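Probable Rab-related GTPase (Acanthamoeba polyphaga mimivirus, PDB 5XC5) binds GTP and, as a Rab-family small GTPase, probably hydrolyses it, acting as a nucleotide-dependent switch that may take part in protein transport. Local coordinates at residues 9-14 with 70-75; 20-25 with 59-64; 82-87 with 99-104. The protein carries 1 engineered substitution. All coordinates share one frame; numbering follows the deposited sequence. Where two conformers were deposited one is given.

How the contacts relate
All three contacts are buried and lie against one sheet, in which strand 6-12 runs between strands 54-61 and 81-87. Contacts 1 and 3 cover the same face, the strands 9-14 and 82-87 being neighbours, and the helix of contact 3 also covers contact 1. Contact 2 sets helix 18-26 against strand 54-61. Contacts 2 and 3 are apolar between their segments, whereas contact 1 adds a methyl against a backbone carbonyl. Contacts 1 and 2 both run at one end into loops that hold GTP, and a hydrogen bond from T62 OG1 to L10 O ties these two together.

Contact 1 (9-14 with 70-75); sequences ILIGSS and SITKMY. With GTP (guanosine-5'-triphosphate), chain B.
S14 OG donates a hydrogen bond to GTP O2G at 2.8 Å, its hydroxyl standing anti to the backbone N (chi1 178°) and so turned to the gamma phosphate. A serine suits this place in the phosphate-binding loop, being small and able to donate.

At the other end of the contact, I9 meets Y75: the CG2 methyl lies 3.6 Å from Y75 O, which also accepts a hydrogen bond from K7 NZ. In I9 the CG1 branch stands between the backbone N and the carbonyl carbon (chi1 65°), which brings CG2 obliquely to this oxygen. A beta-branched residue fits well, for CG2 makes the closer approach while the CG1-CD1 branch passes the same oxygen, I9 CD1 lying 4.2 Å from Y75 O, and runs on toward C82 and L104. The Y75 side chain starts toward the strand, but its ring turns away and meets that of W60 with the planes at about 40°.

Two residues on, I11 faces T72, methyl to methyl, with I11 CG2 and T72 CG2 4.3 Å apart. Threonine serves both demands here: its methyl looks at the strand, while OG1 is hydrogen-bonded to A63 O in the loop that holds the gamma phosphate. The turn itself is tight, with Y75 N bonded to T72 O at 3.0 Å.

Farther along, the chain enters the phosphate-binding loop. G12 has backbone angles at which a beta carbon would press on the carbonyl oxygen of I11.

Strand 6-12 is bonded through its backbone to strands 54-61 and 81-87, and helix 91-107 lies next to 70-75 on this face, with W100 against I11 and T72.

Contact 2 (20-25 with 59-64); sequences SIVHQF and IWDTAG. With GTP (guanosine-5'-triphosphate), chain B.
F25 swings its ring out with CG anti to the backbone N (chi1 176°), and I59 answers with an extended chain that carries CD1 to that ring. The two side chains cross obliquely, I59 CD1 lying 3.8 Å from F25 CE2. The terminal methyl of a branched aliphatic chain thus reaches across to a broad ring, which suits the gap between helix 20-25 and strand 59-61, whose axes come within 9.8 Å at 144°. The F25 ring also stacks on that of F161 and has K45 as a cation-pi partner.

One turn nearer the nucleotide is V22, modelled in two conformers. In the conformer given, CG2 of V22 is 4.3 Å from I59 CG2 and equally far from CB of D61, a placing that is less certain than the rest. L10 of strand 6-12 also touches V22. D61 meets V22 chiefly through CB; its OD2 is hydrogen-bonded to S19 OG, and S19 is a ligand of the magnesium ion.

At the start of 20-25, S20 holds one alpha-phosphate oxygen with two bonds: its N reaches GTP O1A at 2.8 Å and its OG at 2.7 Å. The small hydroxyl can do this because it stands beside the backbone N (chi1 -63°). At the far end, G64 N donates to GTP O3G at 2.9 Å, and a beta carbon on G64 would collide with this oxygen.

A strand ending at the aspartate of an Asp-Thr-Ala-Gly sequence, beside the helix that follows the P-loop, is characteristic of Ras-like GTPases, where this glycine amide reads the gamma phosphate at the start of switch II.

Contact 3 (82-87 with 99-104); sequences CLVVFD and YWINDL
W100 is the first residue of helix segment 99-104 to touch the strand, laying its CB 3.9 Å from V84 CG1. The pair belongs to the beta-alpha-beta unit of strand 81-87, helix 91-107 and strand 113-119, part of the Ras-like nucleotide-binding fold; here the helix runs back along the strand, the axes of 82-87 and 99-104 coming within 9.7 Å, their directions 157° apart.

The torsion of W100 (chi1 -77°) sets CG beside the backbone N and sends the indole toward the phosphate-binding loop, where NE1 is hydrogen-bonded to S13 OG. A tryptophan suits this spot: its base packs in the apolar layer while the ring nitrogen, buried at the far end, finds a polar partner.

I101, next along, leaves the helix at its flank, yet its end turns in, and CG1 comes 3.9 Å from CG2 of V84. The two methyls of V84 are thus shared between neighbouring residues of the helix: CG1, anti to the backbone N, goes to W100, and CG2 to I101. A valine fits well, being compact and forked.

L104, one turn after W100 and bonded to it through the backbone, comes round to the sheet again and also touches I114 and Y76. C82, opposite it, is small, and its thiol is soft and poorly polar; one methyl of the leucine, L104 CD2, settles against it, 3.7 Å from C82 SG.

Contact 1 (9-14 with 70-75)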
loop_
_atom_site.group_PDB
_atom_site.type_symbol
_atom_site.label_atom_id
_atom_site.label_comp_id
_atom_site.label_asym_id
_atom_site.label_seq_id
_atom_site.Cartn_x
_atom_site.Cartn_y
_atom_site.Cartn_z
ATOM N N ILE A 9 -6.147 -3.614 -2.041
ATOM C CA ILE A 9 -6.247 -3.155 -0.656
ATOM C C ILE A 9 -4.934 -2.518 -0.219
ATOM O O ILE A 9 -3.848 -2.921 -0.654
ATOM C CB ILE A 9 -6.665 -4.264 0.335
ATOM C CG1 ILE A 9 -5.599 -5.360 0.420
ATOM C CG2 ILE A 9 -8.048 -4.812 -0.005
ATOM C CD1 ILE A 9 -5.896 -6.404 1.480
ATOM N N LEU A 10 -5.038 -1.530 0.668
ATOM C CA LEU A 10 -3.886 -0.959 1.357
ATOM C C LEU A 10 -3.952 -1.403 2.805
ATOM O O LEU A 10 -4.967 -1.177 3.481
ATOM C CB LEU A 10 -3.876 0.569 1.307
ATOM C CG LEU A 10 -3.619 1.169 -0.066
ATOM C CD1 LEU A 10 -4.928 1.341 -0.799
ATOM C CD2 LEU A 10 -2.854 2.500 0.069
ATOM N N ILE A 11 -2.877 -2.042 3.272
ATOM C CA ILE A 11 -2.753 -2.475 4.657
ATOM C C ILE A 11 -1.402 -2.016 5.194
ATOM O O ILE A 11 -0.479 -1.718 4.433
ATOM C CB ILE A 11 -2.928 -3.997 4.827
ATOM C CG1 ILE A 11 -1.783 -4.748 4.148
ATOM C CG2 ILE A 11 -4.262 -4.461 4.240
ATOM C CD1 ILE A 11 -1.917 -6.289 4.205
ATOM N N GLY A 12 -1.305 -1.935 6.508
ATOM C CA GLY A 12 -0.113 -1.439 7.171
ATOM C C GLY A 12 -0.492 -0.781 8.479
ATOM O O GLY A 12 -1.653 -0.490 8.746
ATOM N N SER A 13 0.520 -0.570 9.321
ATOM C CA SER A 13 0.251 -0.123 10.676
ATOM C C SER A 13 -0.238 1.324 10.688
ATOM O O SER A 13 -0.159 2.045 9.695
ATOM C CB SER A 13 1.487 -0.321 11.540
ATOM O OG SER A 13 1.713 -1.718 11.629
ATOM N N SER A 14 -0.784 1.737 11.827
ATOM C CA SER A 14 -1.415 3.048 11.891
ATOM C C SER A 14 -0.386 4.162 11.725
ATOM O O SER A 14 0.726 4.085 12.254
ATOM C CB SER A 14 -2.152 3.221 13.218
ATOM O OG SER A 14 -2.728 4.516 13.298
ATOM N N SER A 70 -9.663 -6.510 13.500
ATOM C CA SER A 70 -10.724 -7.450 13.156
ATOM C C SER A 70 -11.690 -6.884 12.127
ATOM O O SER A 70 -12.476 -7.651 11.568
ATOM C CB SER A 70 -11.451 -7.978 14.397
ATOM O OG SER A 70 -12.253 -6.976 14.984
ATOM N N ILE A 71 -11.642 -5.576 11.858
ATOM C CA ILE A 71 -12.323 -5.010 10.696
ATOM C C ILE A 71 -11.495 -5.232 9.444
ATOM O O ILE A 71 -11.988 -5.742 8.431
ATOM C CB ILE A 71 -12.590 -3.504 10.882
ATOM C CG1 ILE A 71 -13.423 -3.221 12.129
ATOM C CG2 ILE A 71 -13.268 -2.938 9.626
ATOM C CD1 ILE A 71 -13.608 -1.726 12.401
ATOM N N THR A 72 -10.223 -4.848 9.498
ATOM C CA THR A 72 -9.349 -4.923 8.335
ATOM C C THR A 72 -9.272 -6.337 7.782
ATOM O O THR A 72 -9.245 -6.529 6.561
ATOM C CB THR A 72 -7.971 -4.391 8.732
ATOM O OG1 THR A 72 -8.102 -2.990 9.008
ATOM C CG2 THR A 72 -6.946 -4.616 7.629
ATOM N N LYS A 73 -9.273 -7.335 8.667
ATOM C CA LYS A 73 -9.191 -8.730 8.259
ATOM C C LYS A 73 -10.315 -9.107 7.302
ATOM O O LYS A 73 -10.117 -9.950 6.422
ATOM C CB LYS A 73 -9.235 -9.604 9.518
ATOM C CG LYS A 73 -9.312 -11.101 9.268
ATOM C CD LYS A 73 -9.179 -11.900 10.574
ATOM C CE LYS A 73 -7.755 -11.876 11.118
ATOM N NZ LYS A 73 -7.624 -12.483 12.482
ATOM N N MET A 74 -11.486 -8.483 7.438
ATOM C CA MET A 74 -12.636 -8.839 6.609
ATOM C C MET A 74 -12.516 -8.343 5.181
ATOM O O MET A 74 -13.393 -8.651 4.364
ATOM C CB MET A 74 -13.917 -8.311 7.260
ATOM C CG MET A 74 -14.205 -8.928 8.626
ATOM S SD MET A 74 -14.346 -10.730 8.557
ATOM C CE MET A 74 -15.805 -10.900 7.552
ATOM N N TYR A 75 -11.456 -7.608 4.854
ATOM C CA TYR A 75 -11.252 -7.065 3.520
ATOM C C TYR A 75 -10.156 -7.781 2.746
ATOM O O TYR A 75 -9.921 -7.444 1.578
ATOM C CB TYR A 75 -11.020 -5.546 3.601
ATOM C CG TYR A 75 -12.281 -4.871 4.063
ATOM C CD1 TYR A 75 -12.540 -4.693 5.416
ATOM C CD2 TYR A 75 -13.257 -4.481 3.151
ATOM C CE1 TYR A 75 -13.724 -4.117 5.850
ATOM C CE2 TYR A 75 -14.445 -3.908 3.574
ATOM C CZ TYR A 75 -14.671 -3.723 4.923
ATOM O OH TYR A 75 -15.851 -3.152 5.348
HETATM P PG GTP B . -4.425 4.675 9.842
HETATM O O1G GTP B . -5.683 4.976 9.051
HETATM O O2G GTP B . -4.549 5.096 11.277
HETATM O O3G GTP B . -3.985 3.234 9.704
HETATM O O3B GTP B . -3.186 5.606 9.302
HETATM P PB GTP B . -2.741 5.853 7.762
HETATM O O1B GTP B . -3.952 5.931 6.853
HETATM O O2B GTP B . -1.724 4.823 7.354
HETATM O O3A GTP B . -1.901 7.233 7.806
HETATM P PA GTP B . -2.459 8.702 7.389
HETATM O O1A GTP B . -2.600 8.811 5.867
HETATM O O2A GTP B . -3.709 9.052 8.224
HETATM O "O5'" GTP B . -1.185 9.619 7.810
HETATM C "C5'" GTP B . -0.768 9.723 9.156
HETATM C "C4'" GTP B . 0.049 11.001 9.336
HETATM O "O4'" GTP B . 1.247 10.854 8.589
HETATM C "C3'" GTP B . -0.645 12.249 8.823
HETATM O "O3'" GTP B . -0.373 13.343 9.688
HETATM C "C2'" GTP B . 0.016 12.494 7.484
HETATM O "O2'" GTP B . 0.016 13.854 7.114
HETATM C "C1'" GTP B . 1.413 11.956 7.716
HETATM N N9 GTP B . 1.978 11.495 6.440
HETATM C C8 GTP B . 1.378 10.708 5.492
HETATM N N7 GTP B . 2.241 10.508 4.475
HETATM C C5 GTP B . 3.390 11.171 4.766
HETATM C C6 GTP B . 4.596 11.310 4.089
HETATM O O6 GTP B . 4.833 10.792 2.983
HETATM N N1 GTP B . 5.566 12.076 4.692
HETATM C C2 GTP B . 5.383 12.675 5.920
HETATM N N2 GTP B . 6.377 13.393 6.432
HETATM N N3 GTP B . 4.197 12.537 6.604
HETATM C C4 GTP B . 3.230 11.794 6.005
#

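Contact 2 (20-25 with 59-64)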
loop_
_atom_site.group_PDB
_atom_site.type_symbol
_atom_site.label_atom_id
_atom_site.label_comp_id
_atom_site.label_asym_id
_atom_site.label_seq_id
_atom_site.Cartn_x
_atom_site.Cartn_y
_atom_site.Cartn_z
ATOM N N SER A 20 -3.300 8.877 3.146
ATOM C CA SER A 20 -2.681 9.987 2.428
ATOM C C SER A 20 -2.276 9.581 1.015
ATOM O O SER A 20 -2.501 10.331 0.055
ATOM C CB SER A 20 -1.479 10.492 3.218
ATOM O OG SER A 20 -1.892 10.997 4.472
ATOM N N ILE A 21 -1.713 8.379 0.867
ATOM C CA ILE A 21 -1.363 7.859 -0.450
ATOM C C ILE A 21 -2.603 7.719 -1.328
ATOM O O ILE A 21 -2.617 8.158 -2.483
ATOM C CB ILE A 21 -0.605 6.527 -0.303
ATOM C CG1 ILE A 21 0.838 6.782 0.141
ATOM C CG2 ILE A 21 -0.642 5.751 -1.599
ATOM C CD1 ILE A 21 1.544 5.530 0.657
ATOM N N VAL A 22 -3.671 7.123 -0.789
ATOM C CA VAL A 22 -4.861 6.917 -1.612
ATOM C C VAL A 22 -5.476 8.245 -2.035
ATOM O O VAL A 22 -5.881 8.411 -3.194
ATOM C CB VAL A 22 -5.898 6.127 -0.791
ATOM C CG1 VAL A 22 -7.302 6.308 -1.377
ATOM C CG2 VAL A 22 -5.530 4.685 -0.709
ATOM N N HIS A 23 -5.553 9.210 -1.113
ATOM C CA HIS A 23 -6.124 10.509 -1.462
ATOM C C HIS A 23 -5.293 11.191 -2.538
ATOM O O HIS A 23 -5.838 11.823 -3.448
ATOM C CB HIS A 23 -6.201 11.411 -0.226
ATOM C CG HIS A 23 -7.234 11.002 0.786
ATOM N ND1 HIS A 23 -7.715 9.716 0.899
ATOM C CD2 HIS A 23 -7.876 11.726 1.734
ATOM C CE1 HIS A 23 -8.603 9.660 1.876
ATOM N NE2 HIS A 23 -8.723 10.870 2.396
ATOM N N GLN A 24 -3.967 11.068 -2.451
ATOM C CA GLN A 24 -3.109 11.660 -3.468
ATOM C C GLN A 24 -3.342 11.007 -4.825
ATOM O O GLN A 24 -3.425 11.693 -5.848
ATOM C CB GLN A 24 -1.652 11.527 -3.029
ATOM C CG GLN A 24 -0.638 12.190 -3.953
ATOM C CD GLN A 24 -0.726 13.706 -3.925
ATOM O OE1 GLN A 24 -1.349 14.311 -4.787
ATOM N NE2 GLN A 24 -0.095 14.324 -2.927
ATOM N N PHE A 25 -3.472 9.678 -4.853
ATOM C CA PHE A 25 -3.766 8.980 -6.102
ATOM C C PHE A 25 -5.096 9.433 -6.692
ATOM O O PHE A 25 -5.233 9.566 -7.915
ATOM C CB PHE A 25 -3.762 7.466 -5.867
ATOM C CG PHE A 25 -4.146 6.657 -7.079
ATOM C CD1 PHE A 25 -3.343 6.642 -8.209
ATOM C CD2 PHE A 25 -5.306 5.902 -7.074
ATOM C CE1 PHE A 25 -3.697 5.889 -9.327
ATOM C CE2 PHE A 25 -5.668 5.150 -8.176
ATOM C CZ PHE A 25 -4.858 5.145 -9.306
ATOM N N ILE A 59 -10.529 0.035 -4.799
ATOM C CA ILE A 59 -9.515 0.253 -3.770
ATOM C C ILE A 59 -10.183 0.330 -2.405
ATOM O O ILE A 59 -11.115 1.114 -2.209
ATOM C CB ILE A 59 -8.741 1.550 -4.048
ATOM C CG1 ILE A 59 -8.078 1.476 -5.423
ATOM C CG2 ILE A 59 -7.730 1.809 -2.944
ATOM C CD1 ILE A 59 -7.553 2.812 -5.925
ATOM N N TRP A 60 -9.680 -0.457 -1.454
ATOM C CA TRP A 60 -10.116 -0.412 -0.065
ATOM C C TRP A 60 -8.946 0.058 0.792
ATOM O O TRP A 60 -7.874 -0.564 0.788
ATOM C CB TRP A 60 -10.600 -1.787 0.402
ATOM C CG TRP A 60 -11.963 -2.168 -0.108
ATOM C CD1 TRP A 60 -12.245 -2.975 -1.169
ATOM C CD2 TRP A 60 -13.221 -1.766 0.440
ATOM N NE1 TRP A 60 -13.612 -3.098 -1.321
ATOM C CE2 TRP A 60 -14.232 -2.360 -0.350
ATOM C CE3 TRP A 60 -13.594 -0.944 1.506
ATOM C CZ2 TRP A 60 -15.591 -2.171 -0.091
ATOM C CZ3 TRP A 60 -14.947 -0.751 1.759
ATOM C CH2 TRP A 60 -15.927 -1.361 0.962
ATOM N N ASP A 61 -9.155 1.155 1.510
ATOM C CA ASP A 61 -8.186 1.740 2.427
ATOM C C ASP A 61 -8.570 1.290 3.834
ATOM O O ASP A 61 -9.665 1.607 4.305
ATOM C CB ASP A 61 -8.293 3.262 2.299
ATOM C CG ASP A 61 -7.382 4.005 3.253
ATOM O OD1 ASP A 61 -6.390 3.401 3.720
ATOM O OD2 ASP A 61 -7.663 5.197 3.532
ATOM N N THR A 62 -7.699 0.525 4.491
ATOM C CA THR A 62 -8.067 -0.165 5.726
ATOM C C THR A 62 -7.392 0.456 6.944
ATOM O O THR A 62 -6.451 1.242 6.837
ATOM C CB THR A 62 -7.727 -1.663 5.662
ATOM O OG1 THR A 62 -6.303 -1.835 5.675
ATOM C CG2 THR A 62 -8.286 -2.309 4.418
ATOM N N ALA A 63 -7.884 0.066 8.117
ATOM C CA ALA A 63 -7.357 0.556 9.386
ATOM C C ALA A 63 -6.059 -0.147 9.767
ATOM O O ALA A 63 -5.952 -1.379 9.699
ATOM C CB ALA A 63 -8.375 0.291 10.496
ATOM N N GLY A 64 -5.092 0.647 10.233
ATOM C CA GLY A 64 -3.876 0.125 10.822
ATOM C C GLY A 64 -3.871 0.049 12.339
ATOM O O GLY A 64 -3.017 -0.635 12.909
HETATM P PG GTP B . -4.425 4.675 9.842
HETATM O O1G GTP B . -5.683 4.976 9.051
HETATM O O2G GTP B . -4.549 5.096 11.277
HETATM O O3G GTP B . -3.985 3.234 9.704
HETATM O O3B GTP B . -3.186 5.606 9.302
HETATM P PB GTP B . -2.741 5.853 7.762
HETATM O O1B GTP B . -3.952 5.931 6.853
HETATM O O2B GTP B . -1.724 4.823 7.354
HETATM O O3A GTP B . -1.901 7.233 7.806
HETATM P PA GTP B . -2.459 8.702 7.389
HETATM O O1A GTP B . -2.600 8.811 5.867
HETATM O O2A GTP B . -3.709 9.052 8.224
HETATM O "O5'" GTP B . -1.185 9.619 7.810
HETATM C "C5'" GTP B . -0.768 9.723 9.156
HETATM C "C4'" GTP B . 0.049 11.001 9.336
HETATM O "O4'" GTP B . 1.247 10.854 8.589
HETATM C "C3'" GTP B . -0.645 12.249 8.823
HETATM O "O3'" GTP B . -0.373 13.343 9.688
HETATM C "C2'" GTP B . 0.016 12.494 7.484
HETATM O "O2'" GTP B . 0.016 13.854 7.114
HETATM C "C1'" GTP B . 1.413 11.956 7.716
HETATM N N9 GTP B . 1.978 11.495 6.440
HETATM C C8 GTP B . 1.378 10.708 5.492
HETATM N N7 GTP B . 2.241 10.508 4.475
HETATM C C5 GTP B . 3.390 11.171 4.766
HETATM C C6 GTP B . 4.596 11.310 4.089
HETATM O O6 GTP B . 4.833 10.792 2.983
HETATM N N1 GTP B . 5.566 12.076 4.692
HETATM C C2 GTP B . 5.383 12.675 5.920
HETATM N N2 GTP B . 6.377 13.393 6.432
HETATM N N3 GTP B . 4.197 12.537 6.604
HETATM C C4 GTP B . 3.230 11.794 6.005
#

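Contact 3 (82-87 with 99-104)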
loop_
_atom_site.group_PDB
_atom_site.type_symbol
_atom_site.label_atom_id
_atom_site.label_comp_id
_atom_site.label_asym_id
_atom_site.label_seq_id
_atom_site.Cartn_x
_atom_site.Cartn_y
_atom_site.Cartn_z
ATOM N N CYS A 82 -2.163 -5.876 -3.478
ATOM C CA CYS A 82 -2.079 -5.335 -2.129
ATOM C C CYS A 82 -0.873 -4.421 -2.029
ATOM O O CYS A 82 0.236 -4.800 -2.422
ATOM C CB CYS A 82 -1.962 -6.466 -1.095
ATOM S SG CYS A 82 -1.750 -5.911 0.620
ATOM N N LEU A 83 -1.096 -3.231 -1.478
ATOM C CA LEU A 83 -0.026 -2.334 -1.070
ATOM C C LEU A 83 0.146 -2.492 0.436
ATOM O O LEU A 83 -0.810 -2.282 1.193
ATOM C CB LEU A 83 -0.425 -0.897 -1.402
ATOM C CG LEU A 83 -0.658 -0.577 -2.890
ATOM C CD1 LEU A 83 -1.251 0.803 -3.048
ATOM C CD2 LEU A 83 0.639 -0.651 -3.672
ATOM N N VAL A 84 1.349 -2.874 0.871
ATOM C CA VAL A 84 1.664 -2.965 2.296
ATOM C C VAL A 84 2.589 -1.804 2.633
ATOM O O VAL A 84 3.751 -1.786 2.217
ATOM C CB VAL A 84 2.311 -4.306 2.661
ATOM C CG1 VAL A 84 2.478 -4.412 4.178
ATOM C CG2 VAL A 84 1.458 -5.460 2.150
ATOM N N VAL A 85 2.078 -0.833 3.390
ATOM C CA VAL A 85 2.758 0.438 3.603
ATOM C C VAL A 85 3.421 0.450 4.973
ATOM O O VAL A 85 2.860 -0.055 5.954
ATOM C CB VAL A 85 1.749 1.592 3.452
ATOM C CG1 VAL A 85 2.456 2.935 3.495
ATOM C CG2 VAL A 85 0.958 1.438 2.150
ATOM N N PHE A 86 4.624 1.023 5.039
ATOM C CA PHE A 86 5.263 1.321 6.317
ATOM C C PHE A 86 5.942 2.685 6.236
ATOM O O PHE A 86 6.072 3.282 5.168
ATOM C CB PHE A 86 6.230 0.210 6.758
ATOM C CG PHE A 86 7.537 0.211 6.010
ATOM C CD1 PHE A 86 7.656 -0.471 4.803
ATOM C CD2 PHE A 86 8.653 0.871 6.521
ATOM C CE1 PHE A 86 8.849 -0.489 4.117
ATOM C CE2 PHE A 86 9.855 0.860 5.822
ATOM C CZ PHE A 86 9.940 0.185 4.611
ATOM N N ASP A 87 6.387 3.169 7.391
ATOM C CA ASP A 87 7.005 4.489 7.538
ATOM C C ASP A 87 8.490 4.247 7.781
ATOM O O ASP A 87 8.848 3.518 8.711
ATOM C CB ASP A 87 6.328 5.161 8.742
ATOM C CG ASP A 87 6.971 6.467 9.211
ATOM O OD1 ASP A 87 8.102 6.824 8.830
ATOM O OD2 ASP A 87 6.297 7.127 10.040
ATOM N N TYR A 99 4.135 -9.424 9.269
ATOM C CA TYR A 99 2.908 -9.997 9.805
ATOM C C TYR A 99 1.690 -9.588 9.004
ATOM O O TYR A 99 0.742 -10.372 8.877
ATOM C CB TYR A 99 2.780 -9.667 11.292
ATOM C CG TYR A 99 4.018 -10.100 12.043
ATOM C CD1 TYR A 99 4.216 -11.434 12.387
ATOM C CD2 TYR A 99 5.017 -9.183 12.361
ATOM C CE1 TYR A 99 5.363 -11.837 13.059
ATOM C CE2 TYR A 99 6.163 -9.576 13.033
ATOM C CZ TYR A 99 6.331 -10.901 13.376
ATOM O OH TYR A 99 7.473 -11.293 14.042
ATOM N N TRP A 100 1.715 -8.394 8.411
ATOM C CA TRP A 100 0.642 -8.006 7.501
ATOM C C TRP A 100 0.574 -8.952 6.309
ATOM O O TRP A 100 -0.510 -9.411 5.923
ATOM C CB TRP A 100 0.858 -6.570 7.020
ATOM C CG TRP A 100 0.487 -5.530 8.028
ATOM C CD1 TRP A 100 1.322 -4.656 8.639
ATOM C CD2 TRP A 100 -0.826 -5.249 8.514
ATOM N NE1 TRP A 100 0.617 -3.848 9.496
ATOM C CE2 TRP A 100 -0.705 -4.185 9.435
ATOM C CE3 TRP A 100 -2.089 -5.795 8.267
ATOM C CZ2 TRP A 100 -1.800 -3.655 10.109
ATOM C CZ3 TRP A 100 -3.180 -5.266 8.931
ATOM C CH2 TRP A 100 -3.026 -4.201 9.839
ATOM N N ILE A 101 1.733 -9.241 5.703
ATOM C CA ILE A 101 1.770 -10.129 4.544
ATOM C C ILE A 101 1.385 -11.544 4.950
ATOM O O ILE A 101 0.614 -12.217 4.254
ATOM C CB ILE A 101 3.156 -10.065 3.879
ATOM C CG1 ILE A 101 3.376 -8.695 3.234
ATOM C CG2 ILE A 101 3.313 -11.160 2.846
ATOM C CD1 ILE A 101 4.775 -8.521 2.657
ATOM N N ASN A 102 1.887 -11.997 6.097
ATOM C CA ASN A 102 1.544 -13.326 6.589
ATOM C C ASN A 102 0.043 -13.460 6.792
ATOM O O ASN A 102 -0.562 -14.458 6.385
ATOM C CB ASN A 102 2.277 -13.590 7.900
ATOM C CG ASN A 102 1.862 -14.893 8.534
ATOM O OD1 ASN A 102 2.275 -15.966 8.091
ATOM N ND2 ASN A 102 1.032 -14.812 9.575
ATOM N N ASP A 103 -0.579 -12.450 7.401
ATOM C CA ASP A 103 -2.010 -12.501 7.680
ATOM C C ASP A 103 -2.828 -12.447 6.401
ATOM O O ASP A 103 -3.827 -13.162 6.266
ATOM C CB ASP A 103 -2.383 -11.343 8.598
ATOM C CG ASP A 103 -1.942 -11.577 10.018
ATOM O OD1 ASP A 103 -1.312 -12.627 10.270
ATOM O OD2 ASP A 103 -2.215 -10.714 10.876
ATOM N N LEU A 104 -2.449 -11.577 5.465
ATOM C CA LEU A 104 -3.117 -11.557 4.172
ATOM C C LEU A 104 -3.090 -12.941 3.535
ATOM O O LEU A 104 -4.107 -13.420 3.026
ATOM C CB LEU A 104 -2.445 -10.526 3.258
ATOM C CG LEU A 104 -2.859 -10.530 1.786
ATOM C CD1 LEU A 104 -4.309 -10.135 1.608
ATOM C CD2 LEU A 104 -1.950 -9.595 0.996
#